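Local coordinates for sugar ABC transporter (Sugar-binding protein) (Bacillus halodurans, PDB 4YO7), which binds myo-inositol and probably serves as the solute-binding component of a sugar ABC transporter, at residues 45-50 with 100-105; 118-123 with 139-144; 202-207 with 227-232; 172-177 with 217-222. One frame throughout, in Å; residues are numbered along the deposited sequence.

Contact 1. Residues 45-50 with 100-105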
loop_
_atom_site.group_PDB
_atom_site.type_symbol
_atom_site.label_atom_id
_atom_site.label_comp_id
_atom_site.label_asym_id
_atom_site.label_seq_id
_atom_site.Cartn_x
_atom_site.Cartn_y
_atom_site.Cartn_z
ATOM N N GLN A 45 12.985 5.420 30.213
ATOM C CA GLN A 45 12.908 5.495 28.756
ATOM C C GLN A 45 11.696 4.712 28.310
ATOM O O GLN A 45 11.425 3.639 28.835
ATOM C CB GLN A 45 14.150 4.907 28.085
ATOM C CG GLN A 45 15.361 5.746 28.159
ATOM C CD GLN A 45 15.229 6.991 27.329
ATOM O OE1 GLN A 45 14.939 8.055 27.858
ATOM N NE2 GLN A 45 15.444 6.868 26.014
ATOM N N LYS A 46 10.960 5.265 27.355
ATOM C CA LYS A 46 9.813 4.573 26.780
ATOM C C LYS A 46 10.262 3.793 25.543
ATOM O O LYS A 46 11.310 4.051 24.998
ATOM C CB LYS A 46 8.704 5.560 26.445
ATOM C CG LYS A 46 7.953 6.007 27.697
ATOM C CD LYS A 46 6.797 6.887 27.393
ATOM C CE LYS A 46 6.402 7.715 28.614
ATOM N NZ LYS A 46 6.077 6.860 29.763
ATOM N N VAL A 47 9.480 2.790 25.166
ATOM C CA VAL A 47 9.861 1.897 24.081
ATOM C C VAL A 47 8.667 1.700 23.185
ATOM O O VAL A 47 7.581 1.423 23.664
ATOM C CB VAL A 47 10.340 0.515 24.602
ATOM C CG1 VAL A 47 10.799 -0.385 23.449
ATOM C CG2 VAL A 47 11.480 0.692 25.612
ATOM N N ILE A 48 8.889 1.800 21.883
ATOM C CA ILE A 48 7.877 1.460 20.904
ATOM C C ILE A 48 8.383 0.316 20.045
ATOM O O ILE A 48 9.481 0.388 19.511
ATOM C CB ILE A 48 7.498 2.669 20.045
ATOM C CG1 ILE A 48 6.721 3.663 20.910
ATOM C CG2 ILE A 48 6.639 2.260 18.841
ATOM C CD1 ILE A 48 6.440 5.007 20.260
ATOM N N GLY A 49 7.555 -0.723 19.911
ATOM C CA GLY A 49 7.885 -1.856 19.065
ATOM C C GLY A 49 7.162 -1.721 17.737
ATOM O O GLY A 49 5.984 -1.471 17.720
ATOM N N VAL A 50 7.888 -1.892 16.639
ATOM C CA VAL A 50 7.323 -1.787 15.298
ATOM C C VAL A 50 7.558 -3.079 14.543
ATOM O O VAL A 50 8.675 -3.591 14.541
ATOM C CB VAL A 50 7.973 -0.639 14.536
ATOM C CG1 VAL A 50 7.366 -0.444 13.141
ATOM C CG2 VAL A 50 7.833 0.620 15.349
ATOM N N ARG A 100 8.123 -7.676 26.776
ATOM C CA ARG A 100 9.010 -6.575 27.157
ATOM C C ARG A 100 8.270 -5.432 27.839
ATOM O O ARG A 100 8.892 -4.544 28.433
ATOM C CB ARG A 100 9.717 -6.004 25.918
ATOM C CG ARG A 100 10.823 -6.810 25.319
ATOM C CD ARG A 100 11.170 -6.168 23.972
ATOM N NE ARG A 100 12.359 -6.756 23.343
ATOM C CZ ARG A 100 13.591 -6.269 23.451
ATOM N NH1 ARG A 100 13.826 -5.178 24.166
ATOM N NH2 ARG A 100 14.601 -6.884 22.845
ATOM N N ASN A 101 6.943 -5.446 27.717
ATOM C CA ASN A 101 6.054 -4.389 28.186
ATOM C C ASN A 101 6.344 -3.041 27.532
ATOM O O ASN A 101 6.473 -2.016 28.215
ATOM C CB ASN A 101 6.085 -4.263 29.719
ATOM C CG ASN A 101 4.817 -3.652 30.271
ATOM O OD1 ASN A 101 3.750 -3.762 29.658
ATOM N ND2 ASN A 101 4.916 -2.994 31.417
ATOM N N VAL A 102 6.460 -3.036 26.209
ATOM C CA VAL A 102 6.632 -1.778 25.489
ATOM C C VAL A 102 5.434 -0.866 25.716
ATOM O O VAL A 102 4.356 -1.292 26.138
ATOM C CB VAL A 102 6.844 -1.983 23.967
ATOM C CG1 VAL A 102 8.053 -2.896 23.685
ATOM C CG2 VAL A 102 5.577 -2.539 23.309
ATOM N N ASP A 103 5.632 0.412 25.428
ATOM C CA ASP A 103 4.626 1.434 25.696
ATOM C C ASP A 103 3.617 1.609 24.574
ATOM O O ASP A 103 2.499 2.075 24.814
ATOM C CB ASP A 103 5.338 2.746 26.003
ATOM C CG ASP A 103 6.180 2.649 27.239
ATOM O OD1 ASP A 103 5.609 2.768 28.355
ATOM O OD2 ASP A 103 7.406 2.436 27.098
ATOM N N ALA A 104 3.992 1.204 23.371
ATOM C CA ALA A 104 3.068 1.148 22.239
ATOM C C ALA A 104 3.655 0.261 21.170
ATOM O O ALA A 104 4.864 0.057 21.108
ATOM C CB ALA A 104 2.773 2.534 21.667
ATOM N N ILE A 105 2.765 -0.268 20.329
ATOM C CA ILE A 105 3.134 -1.149 19.225
ATOM C C ILE A 105 2.572 -0.579 17.931
ATOM O O ILE A 105 1.442 -0.133 17.896
ATOM C CB ILE A 105 2.616 -2.568 19.451
ATOM C CG1 ILE A 105 3.353 -3.165 20.655
ATOM C CG2 ILE A 105 2.807 -3.437 18.214
ATOM C CD1 ILE A 105 2.779 -4.475 21.153
HETATM O O HOH W 1 9.449 2.098 29.888
#

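Contact 2. Residues 118-123 with 139-144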
loop_
_atom_site.group_PDB
_atom_site.type_symbol
_atom_site.label_atom_id
_atom_site.label_comp_id
_atom_site.label_asym_id
_atom_site.label_seq_id
_atom_site.Cartn_x
_atom_site.Cartn_y
_atom_site.Cartn_z
ATOM N N ILE A 118 -3.524 -10.679 16.435
ATOM C CA ILE A 118 -2.549 -9.725 16.942
ATOM C C ILE A 118 -3.230 -8.616 17.731
ATOM O O ILE A 118 -2.838 -8.321 18.860
ATOM C CB ILE A 118 -1.720 -9.125 15.776
ATOM C CG1 ILE A 118 -0.748 -10.187 15.244
ATOM C CG2 ILE A 118 -0.977 -7.858 16.215
ATOM C CD1 ILE A 118 0.002 -9.783 13.970
ATOM N N VAL A 119 -4.241 -7.975 17.149
ATOM C CA VAL A 119 -4.937 -6.912 17.865
ATOM C C VAL A 119 -5.600 -7.424 19.145
ATOM O O VAL A 119 -5.526 -6.772 20.188
ATOM C CB VAL A 119 -5.970 -6.225 16.946
ATOM C CG1 VAL A 119 -6.794 -5.214 17.713
ATOM C CG2 VAL A 119 -5.265 -5.524 15.827
ATOM N N ASN A 120 -6.203 -8.606 19.091
ATOM C CA ASN A 120 -6.805 -9.176 20.290
ATOM C C ASN A 120 -5.794 -9.366 21.409
ATOM O O ASN A 120 -6.060 -9.025 22.570
ATOM C CB ASN A 120 -7.467 -10.516 19.978
ATOM C CG ASN A 120 -8.759 -10.358 19.198
ATOM O OD1 ASN A 120 -9.424 -9.323 19.273
ATOM N ND2 ASN A 120 -9.137 -11.400 18.465
HETATM N N MSE A 121 -4.633 -9.889 21.051
HETATM C CA MSE A 121 -3.582 -10.170 22.011
HETATM C C MSE A 121 -3.020 -8.895 22.640
HETATM O O MSE A 121 -2.821 -8.834 23.867
HETATM C CB MSE A 121 -2.478 -10.967 21.307
HETATM C CG MSE A 121 -1.365 -11.386 22.176
HETATM SE SE MSE A 121 -0.184 -12.584 21.182
HETATM C CE MSE A 121 0.333 -11.552 19.634
ATOM N N VAL A 122 -2.778 -7.875 21.812
ATOM C CA VAL A 122 -2.190 -6.652 22.296
ATOM C C VAL A 122 -3.249 -5.924 23.131
ATOM O O VAL A 122 -2.927 -5.388 24.174
ATOM C CB VAL A 122 -1.635 -5.783 21.140
ATOM C CG1 VAL A 122 -1.066 -4.472 21.640
ATOM C CG2 VAL A 122 -0.565 -6.542 20.438
ATOM N N ASN A 123 -4.498 -5.910 22.679
ATOM C CA ASN A 123 -5.571 -5.327 23.505
ATOM C C ASN A 123 -5.655 -6.000 24.889
ATOM O O ASN A 123 -5.775 -5.316 25.918
ATOM C CB ASN A 123 -6.925 -5.434 22.837
ATOM C CG ASN A 123 -7.129 -4.438 21.706
ATOM O OD1 ASN A 123 -6.480 -3.388 21.632
ATOM N ND2 ASN A 123 -8.064 -4.758 20.842
ATOM N N VAL A 139 -10.301 -3.810 12.249
ATOM C CA VAL A 139 -9.354 -2.743 12.550
ATOM C C VAL A 139 -9.858 -1.760 13.598
ATOM O O VAL A 139 -9.053 -1.112 14.270
ATOM C CB VAL A 139 -9.006 -1.960 11.248
ATOM C CG1 VAL A 139 -10.204 -1.183 10.696
ATOM C CG2 VAL A 139 -7.770 -1.026 11.450
ATOM N N ASP A 140 -11.174 -1.639 13.748
ATOM C CA ASP A 140 -11.687 -0.674 14.725
ATOM C C ASP A 140 -11.482 -1.163 16.159
ATOM O O ASP A 140 -11.794 -0.434 17.116
ATOM C CB ASP A 140 -13.171 -0.282 14.448
ATOM C CG ASP A 140 -14.168 -1.399 14.642
ATOM O OD1 ASP A 140 -13.847 -2.425 15.293
ATOM O OD2 ASP A 140 -15.327 -1.186 14.182
ATOM N N GLN A 141 -10.895 -2.348 16.325
ATOM C CA GLN A 141 -10.527 -2.820 17.652
ATOM C C GLN A 141 -9.118 -2.358 18.016
ATOM O O GLN A 141 -8.707 -2.438 19.171
ATOM C CB GLN A 141 -10.635 -4.348 17.730
ATOM C CG GLN A 141 -12.077 -4.787 17.762
ATOM C CD GLN A 141 -12.275 -6.218 17.341
ATOM O OE1 GLN A 141 -11.631 -7.128 17.868
ATOM N NE2 GLN A 141 -13.176 -6.433 16.380
ATOM N N ALA A 142 -8.378 -1.847 17.048
ATOM C CA ALA A 142 -7.059 -1.323 17.329
ATOM C C ALA A 142 -7.181 0.066 17.933
ATOM O O ALA A 142 -8.261 0.625 17.983
ATOM C CB ALA A 142 -6.206 -1.285 16.058
ATOM N N THR A 143 -6.075 0.628 18.407
ATOM C CA THR A 143 -6.130 1.944 19.056
ATOM C C THR A 143 -6.275 3.061 18.026
ATOM O O THR A 143 -6.957 4.043 18.261
ATOM C CB THR A 143 -4.893 2.190 19.896
ATOM O OG1 THR A 143 -4.682 1.041 20.706
ATOM C CG2 THR A 143 -5.055 3.421 20.784
ATOM N N ALA A 144 -5.636 2.885 16.878
ATOM C CA ALA A 144 -5.791 3.818 15.763
ATOM C C ALA A 144 -5.294 3.180 14.487
ATOM O O ALA A 144 -4.493 2.257 14.536
ATOM C CB ALA A 144 -5.030 5.138 16.032
HETATM O O HOH W 2 -12.237 -10.277 17.310
#

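Contact 3. Residues 202-207 with 227-232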
loop_
_atom_site.group_PDB
_atom_site.type_symbol
_atom_site.label_atom_id
_atom_site.label_comp_id
_atom_site.label_asym_id
_atom_site.label_seq_id
_atom_site.Cartn_x
_atom_site.Cartn_y
_atom_site.Cartn_z
ATOM N N VAL A 202 -13.980 -6.148 -18.186
ATOM C CA VAL A 202 -12.825 -6.884 -17.678
ATOM C C VAL A 202 -12.682 -8.161 -18.491
ATOM O O VAL A 202 -13.572 -9.025 -18.474
ATOM C CB VAL A 202 -12.962 -7.209 -16.178
ATOM C CG1 VAL A 202 -11.762 -8.047 -15.684
ATOM C CG2 VAL A 202 -13.097 -5.917 -15.352
ATOM N N VAL A 203 -11.581 -8.277 -19.230
ATOM C CA VAL A 203 -11.349 -9.464 -20.049
ATOM C C VAL A 203 -10.314 -10.415 -19.442
ATOM O O VAL A 203 -10.295 -11.594 -19.784
ATOM C CB VAL A 203 -10.894 -9.107 -21.492
ATOM C CG1 VAL A 203 -12.003 -8.336 -22.212
ATOM C CG2 VAL A 203 -9.583 -8.319 -21.505
ATOM N N LEU A 204 -9.478 -9.903 -18.543
ATOM C CA LEU A 204 -8.446 -10.697 -17.882
ATOM C C LEU A 204 -8.316 -10.180 -16.465
ATOM O O LEU A 204 -8.398 -8.972 -16.232
ATOM C CB LEU A 204 -7.102 -10.592 -18.597
ATOM C CG LEU A 204 -7.022 -11.216 -19.984
ATOM C CD1 LEU A 204 -5.813 -10.681 -20.724
ATOM C CD2 LEU A 204 -6.981 -12.732 -19.922
ATOM N N GLN A 205 -8.117 -11.096 -15.525
ATOM C CA GLN A 205 -7.866 -10.717 -14.144
ATOM C C GLN A 205 -6.997 -11.792 -13.528
ATOM O O GLN A 205 -7.367 -12.962 -13.515
ATOM C CB GLN A 205 -9.156 -10.573 -13.348
ATOM C CG GLN A 205 -8.907 -10.078 -11.944
ATOM C CD GLN A 205 -10.174 -9.924 -11.131
ATOM O OE1 GLN A 205 -11.293 -9.965 -11.664
ATOM N NE2 GLN A 205 -10.009 -9.758 -9.824
ATOM N N GLY A 206 -5.841 -11.384 -13.029
ATOM C CA GLY A 206 -4.928 -12.300 -12.402
ATOM C C GLY A 206 -4.055 -11.579 -11.406
ATOM O O GLY A 206 -3.952 -10.363 -11.456
ATOM N N THR A 207 -3.402 -12.334 -10.532
ATOM C CA THR A 207 -2.532 -11.734 -9.513
ATOM C C THR A 207 -1.051 -11.804 -9.892
ATOM O O THR A 207 -0.532 -12.836 -10.362
ATOM C CB THR A 207 -2.743 -12.390 -8.149
ATOM O OG1 THR A 207 -1.892 -11.786 -7.169
ATOM C CG2 THR A 207 -2.461 -13.866 -8.196
ATOM N N THR A 227 -5.546 -12.463 -26.355
ATOM C CA THR A 227 -6.641 -11.615 -25.880
ATOM C C THR A 227 -6.371 -10.156 -26.207
ATOM O O THR A 227 -5.263 -9.679 -26.014
ATOM C CB THR A 227 -6.821 -11.740 -24.365
ATOM O OG1 THR A 227 -7.031 -13.110 -24.028
ATOM C CG2 THR A 227 -8.000 -10.920 -23.882
ATOM N N GLU A 228 -7.378 -9.446 -26.700
ATOM C CA GLU A 228 -7.214 -8.027 -27.007
ATOM C C GLU A 228 -7.332 -7.222 -25.719
ATOM O O GLU A 228 -8.296 -7.378 -24.979
ATOM C CB GLU A 228 -8.242 -7.569 -28.026
ATOM C CG GLU A 228 -8.094 -8.270 -29.374
ATOM C CD GLU A 228 -8.718 -7.488 -30.511
ATOM O OE1 GLU A 228 -9.687 -6.740 -30.256
ATOM O OE2 GLU A 228 -8.233 -7.613 -31.657
ATOM N N ILE A 229 -6.321 -6.394 -25.457
ATOM C CA ILE A 229 -6.235 -5.600 -24.232
ATOM C C ILE A 229 -6.056 -4.126 -24.597
ATOM O O ILE A 229 -5.185 -3.784 -25.384
ATOM C CB ILE A 229 -5.044 -6.056 -23.354
ATOM C CG1 ILE A 229 -5.188 -7.538 -22.976
ATOM C CG2 ILE A 229 -4.900 -5.186 -22.107
ATOM C CD1 ILE A 229 -3.977 -8.108 -22.246
ATOM N N ASP A 230 -6.860 -3.253 -24.007
ATOM C CA ASP A 230 -6.737 -1.826 -24.256
ATOM C C ASP A 230 -6.099 -1.098 -23.079
ATOM O O ASP A 230 -5.496 -0.044 -23.265
ATOM C CB ASP A 230 -8.101 -1.219 -24.579
ATOM C CG ASP A 230 -8.689 -1.799 -25.832
ATOM O OD1 ASP A 230 -8.065 -1.645 -26.898
ATOM O OD2 ASP A 230 -9.754 -2.435 -25.760
ATOM N N ALA A 231 -6.209 -1.675 -21.885
ATOM C CA ALA A 231 -5.607 -1.108 -20.671
ATOM C C ALA A 231 -5.249 -2.203 -19.698
ATOM O O ALA A 231 -5.999 -3.169 -19.529
ATOM C CB ALA A 231 -6.543 -0.128 -20.005
ATOM N N VAL A 232 -4.091 -2.025 -19.068
ATOM C CA VAL A 232 -3.629 -2.889 -17.999
ATOM C C VAL A 232 -3.674 -2.041 -16.745
ATOM O O VAL A 232 -3.021 -1.006 -16.675
ATOM C CB VAL A 232 -2.215 -3.426 -18.260
ATOM C CG1 VAL A 232 -1.693 -4.195 -17.027
ATOM C CG2 VAL A 232 -2.229 -4.307 -19.495
#

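Contact 4. Residues 172-177 with 217-222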
loop_
_atom_site.group_PDB
_atom_site.type_symbol
_atom_site.label_atom_id
_atom_site.label_comp_id
_atom_site.label_asym_id
_atom_site.label_seq_id
_atom_site.Cartn_x
_atom_site.Cartn_y
_atom_site.Cartn_z
ATOM N N ALA A 172 -7.533 -5.379 -18.514
ATOM C CA ALA A 172 -6.857 -6.460 -17.801
ATOM C C ALA A 172 -6.447 -5.920 -16.433
ATOM O O ALA A 172 -5.732 -4.921 -16.354
ATOM C CB ALA A 172 -5.638 -6.937 -18.587
ATOM N N ILE A 173 -6.947 -6.548 -15.370
ATOM C CA ILE A 173 -6.668 -6.117 -14.005
ATOM C C ILE A 173 -5.628 -7.018 -13.363
ATOM O O ILE A 173 -5.808 -8.240 -13.330
ATOM C CB ILE A 173 -7.948 -6.126 -13.127
ATOM C CG1 ILE A 173 -8.931 -5.059 -13.620
ATOM C CG2 ILE A 173 -7.607 -5.861 -11.656
ATOM C CD1 ILE A 173 -10.264 -5.067 -12.899
HETATM N N MSE A 174 -4.546 -6.417 -12.864
HETATM C CA MSE A 174 -3.547 -7.137 -12.064
HETATM C C MSE A 174 -3.838 -6.951 -10.587
HETATM O O MSE A 174 -3.621 -5.884 -10.014
HETATM C CB MSE A 174 -2.118 -6.678 -12.377
HETATM C CG MSE A 174 -1.740 -6.942 -13.792
HETATM SE SE MSE A 174 0.180 -6.585 -14.027
HETATM C CE MSE A 174 0.413 -7.577 -15.682
ATOM N N ASP A 175 -4.355 -8.015 -9.990
ATOM C CA ASP A 175 -4.508 -8.107 -8.539
ATOM C C ASP A 175 -3.165 -8.154 -7.847
ATOM O O ASP A 175 -2.199 -8.800 -8.314
ATOM C CB ASP A 175 -5.301 -9.365 -8.112
ATOM C CG ASP A 175 -6.805 -9.215 -8.211
ATOM O OD1 ASP A 175 -7.384 -8.164 -7.811
ATOM O OD2 ASP A 175 -7.438 -10.212 -8.647
ATOM N N GLY A 176 -3.095 -7.479 -6.713
ATOM C CA GLY A 176 -1.964 -7.618 -5.827
ATOM C C GLY A 176 -2.042 -8.904 -5.004
ATOM O O GLY A 176 -2.655 -9.912 -5.430
ATOM N N GLU A 177 -1.396 -8.886 -3.847
ATOM C CA GLU A 177 -1.348 -10.065 -2.987
ATOM C C GLU A 177 -2.756 -10.432 -2.516
ATOM O O GLU A 177 -3.473 -9.644 -1.871
ATOM C CB GLU A 177 -0.393 -9.838 -1.801
ATOM C CG GLU A 177 1.042 -9.734 -2.281
ATOM C CD GLU A 177 2.051 -9.382 -1.207
ATOM O OE1 GLU A 177 1.950 -9.884 -0.072
ATOM O OE2 GLU A 177 2.986 -8.629 -1.539
ATOM N N ARG A 217 5.872 -11.411 -15.941
ATOM C CA ARG A 217 5.549 -12.767 -16.360
ATOM C C ARG A 217 4.082 -12.858 -16.690
ATOM O O ARG A 217 3.713 -13.407 -17.715
ATOM C CB ARG A 217 5.924 -13.797 -15.288
ATOM C CG ARG A 217 5.586 -15.232 -15.686
ATOM C CD ARG A 217 6.194 -16.259 -14.730
ATOM N NE ARG A 217 5.559 -16.218 -13.411
ATOM C CZ ARG A 217 4.532 -16.980 -13.034
ATOM N NH1 ARG A 217 4.006 -17.879 -13.861
ATOM N NH2 ARG A 217 4.033 -16.849 -11.814
ATOM N N LEU A 218 3.237 -12.268 -15.851
ATOM C CA LEU A 218 1.819 -12.293 -16.088
ATOM C C LEU A 218 1.491 -11.588 -17.397
ATOM O O LEU A 218 0.731 -12.102 -18.215
ATOM C CB LEU A 218 1.067 -11.656 -14.918
ATOM C CG LEU A 218 -0.453 -11.568 -15.028
ATOM C CD1 LEU A 218 -1.053 -12.945 -15.370
ATOM C CD2 LEU A 218 -1.048 -10.977 -13.734
HETATM N N MSE A 219 2.054 -10.397 -17.604
HETATM C CA MSE A 219 1.820 -9.675 -18.854
HETATM C C MSE A 219 2.244 -10.510 -20.069
HETATM O O MSE A 219 1.546 -10.534 -21.085
HETATM C CB MSE A 219 2.561 -8.357 -18.871
HETATM C CG MSE A 219 2.235 -7.469 -20.038
HETATM SE SE MSE A 219 0.480 -6.686 -19.846
HETATM C CE MSE A 219 -0.375 -7.532 -21.338
ATOM N N GLU A 220 3.396 -11.170 -19.969
ATOM C CA GLU A 220 3.882 -12.035 -21.035
ATOM C C GLU A 220 2.851 -13.111 -21.373
ATOM O O GLU A 220 2.573 -13.362 -22.557
ATOM C CB GLU A 220 5.207 -12.688 -20.638
ATOM C CG GLU A 220 6.423 -11.770 -20.748
ATOM C CD GLU A 220 7.700 -12.368 -20.144
ATOM O OE1 GLU A 220 7.662 -13.493 -19.602
ATOM O OE2 GLU A 220 8.751 -11.706 -20.216
ATOM N N ASN A 221 2.307 -13.754 -20.344
ATOM C CA ASN A 221 1.318 -14.805 -20.536
ATOM C C ASN A 221 0.042 -14.248 -21.153
ATOM O O ASN A 221 -0.555 -14.853 -22.046
ATOM C CB ASN A 221 1.040 -15.509 -19.205
ATOM C CG ASN A 221 2.226 -16.339 -18.740
ATOM O OD1 ASN A 221 3.118 -16.645 -19.532
ATOM N ND2 ASN A 221 2.238 -16.725 -17.480
ATOM N N TRP A 222 -0.366 -13.073 -20.700
ATOM C CA TRP A 222 -1.540 -12.443 -21.252
ATOM C C TRP A 222 -1.363 -12.111 -22.728
ATOM O O TRP A 222 -2.287 -12.287 -23.519
ATOM C CB TRP A 222 -1.845 -11.185 -20.475
ATOM C CG TRP A 222 -2.567 -11.417 -19.168
ATOM C CD1 TRP A 222 -3.138 -12.586 -18.714
ATOM C CD2 TRP A 222 -2.830 -10.431 -18.169
ATOM N NE1 TRP A 222 -3.743 -12.369 -17.491
ATOM C CE2 TRP A 222 -3.562 -11.054 -17.140
ATOM C CE3 TRP A 222 -2.512 -9.079 -18.046
ATOM C CZ2 TRP A 222 -3.989 -10.364 -16.012
ATOM C CZ3 TRP A 222 -2.933 -8.406 -16.931
ATOM C CH2 TRP A 222 -3.656 -9.039 -15.929
#

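Contact 1. Residues 45-50 with 100-105
Lys46 and Asp103 set their side chains at roughly a right angle, and the carboxylate of Asp103 reaches past the lysine to the backbone of the next residue. There OD2 takes the N-H of Val47 at 2.9 Å through its anti lone pair, while Asp103 N donates to Val47 O at 2.8 Å, so Asp103 grips both the N and the O of Val47, through its carboxylate and backbone N. Lys46 CB lies 3.4 Å from Asp103 OD2. Its NZ stays 4.4 Å from Asp103 OD1, beyond a salt bridge, though the opposite charges probably attract. The two segments open neighbouring parallel strands, 46-52 and 104-107, of the sheet in the N-terminal lobe of the periplasmic-binding-protein fold, and a Schellman motif at Asn101 ends the helix leading into the second. Val47 and Val102 also meet crosswise: with Val47 CG1 trans to its own backbone N (chi1 -177°), this methyl comes within 3.7 Å of Val102 CG1. On the other face of the sheet Ile48 CG1 rests beside Ala104 CB, where helix 284-299 packs through Val296 and Ala299. Gly49 N donates to Ala104 O at 3.0 Å, and Ile105 CA brings its hydrogen to Gly49 O.

Contact 2. Residues 118-123 with 139-144
Gln141 meets helix 112-125 at both ends of its side chain, starting at CB, which lies against Val119 CG1 at 3.9 Å and near Asn123 ND2. CG stands opposite the residue's own carbonyl carbon (chi1 -73°), and from there the extended chain carries the amide toward Asn120. At the tip, Gln141 OE1 lies 3.4 Å from Asn120 OD1, a pairing of two acceptors and therefore no hydrogen bond; the amide planes are 20° apart. A water donates to Gln141 OE1 and receives a weak bond from Asn120 ND2, which probably eases the encounter. The direct hydrogen bond joins side chain to backbone: Asn123 ND2 donates to Gln141 O at 2.9 Å, with the oxygen near the asparagine's amide plane but the donor well above that of the carbonyl. A leucine in place of Asn123 would probably leave Gln141 O without its amide donor, and the two segments without their one direct hydrogen bond. Val119 CG1 adds apolar contact, 3.7 Å from Gln141 O and 4.3 Å from Ala142 CB. The helix, which links parallel strands 104-107 and 129-132 in a beta-alpha-beta unit of the N-terminal lobe, is thereby joined to the 3-10 turn that leads into strand 144-147.

Contact 3. Residues 202-207 with 227-232
Leu204 meets Ile229 at about a right angle, the two CD1 methyls 3.5 Å apart in the tightest approach of the contact. The same Leu204 CD1 also touches Thr227 CG2 at 3.8 Å, and these two side chains reach for each other tip to tip. Val203 and Thr227 instead slide past one another in opposite directions, bringing Val203 CG2 to 3.9 Å from Thr227 CG2; that valine methyl also rests 3.8 Å from Glu228 O. Thr227 takes part through carbon because CG2 lies trans to the backbone N, while OG1, on the other branch, bonds to Ser225. Everything that crosses is van der Waals contact. In the C-terminal lobe, strand 200-207, helix 212-224 and strand 231-234 form a beta-alpha-beta crossover that skips one position in the parallel sheet, the place of strand 169-175. Residues 227-230 are the link from the helix into strand 231-234, and their side chains reach those of edge strand 200-207 across strand 169-175. The intervening strand probably helps to set the spacing: Asn170 bonds through its side chain to Glu228 O and through its backbone to Asp230, and Val203 is backbone-bonded to Ile171. Trp222 of the helix lies against both Leu204 and Ile229, and Met219 packs on Ile229 as well. The side chain of Ile229 also comes about 4 Å from that of Val256, one of the residues at a bound magnesium.

Contact 4. Residues 172-177 with 217-222
Trp222 N donates to Leu218 O at 2.9 Å, a bond of the helix that places two residues facing strand 172-175 one turn apart. Across that turn Leu218 CG sits 3.8 Å above the indole plane, over its centre. The six-membered end of the ring lies against the strand, where Ala172 CB approaches CZ3 of Trp222 at 3.5 Å and Met174 CG approaches CH2 at 3.6 Å, both obliquely. Met174, deposited like Met219 as selenomethionine, runs extended beyond CG, which carries its CE to the helix, 3.9 Å from Met219 CB. The axis of 217-222 runs at 152° to that of strand segment 172-175, not far from antiparallel, with a closest approach of 10.8 Å, as crossover helices on parallel sheets do; Leu204 of the neighbouring strand also touches the indole. An alanine in place of Trp222 is likely to open a gap between helix and sheet, leaving Ala172 and Met174 CG without their main neighbour here. Of residues 172-177, Ile173 O brings a polar atom to the ring edge, near its plane, 3.5 Å from Trp222 CH2. Since aromatic C-H groups carry slight positive charge, this approach is probably mildly favourable, but attachment rests on apolar fit.

In the fold
The four contacts divide between the two lobes of the binding protein: contacts 1 and 2 lie in one, contacts 3 and 4 in the other, with the centres of contacts 1 and 3 about 46 Å apart. Contacts 1 and 4 are buried and contact 2 partly so, whereas contact 3 lies at the surface. Chemistry follows topology. Contact 1 joins adjacent strands through backbone bonds and one carboxylate; contact 2 fastens a helix to a loop by a side-chain amide; contacts 3 and 4 join elements through apolar side chains. Strand 104-107 leads into helix 112-125, where Ile105 touches Val122. Contact 4 packs helix 212-224 on the sheet, and contact 3 joins the chain before and after it.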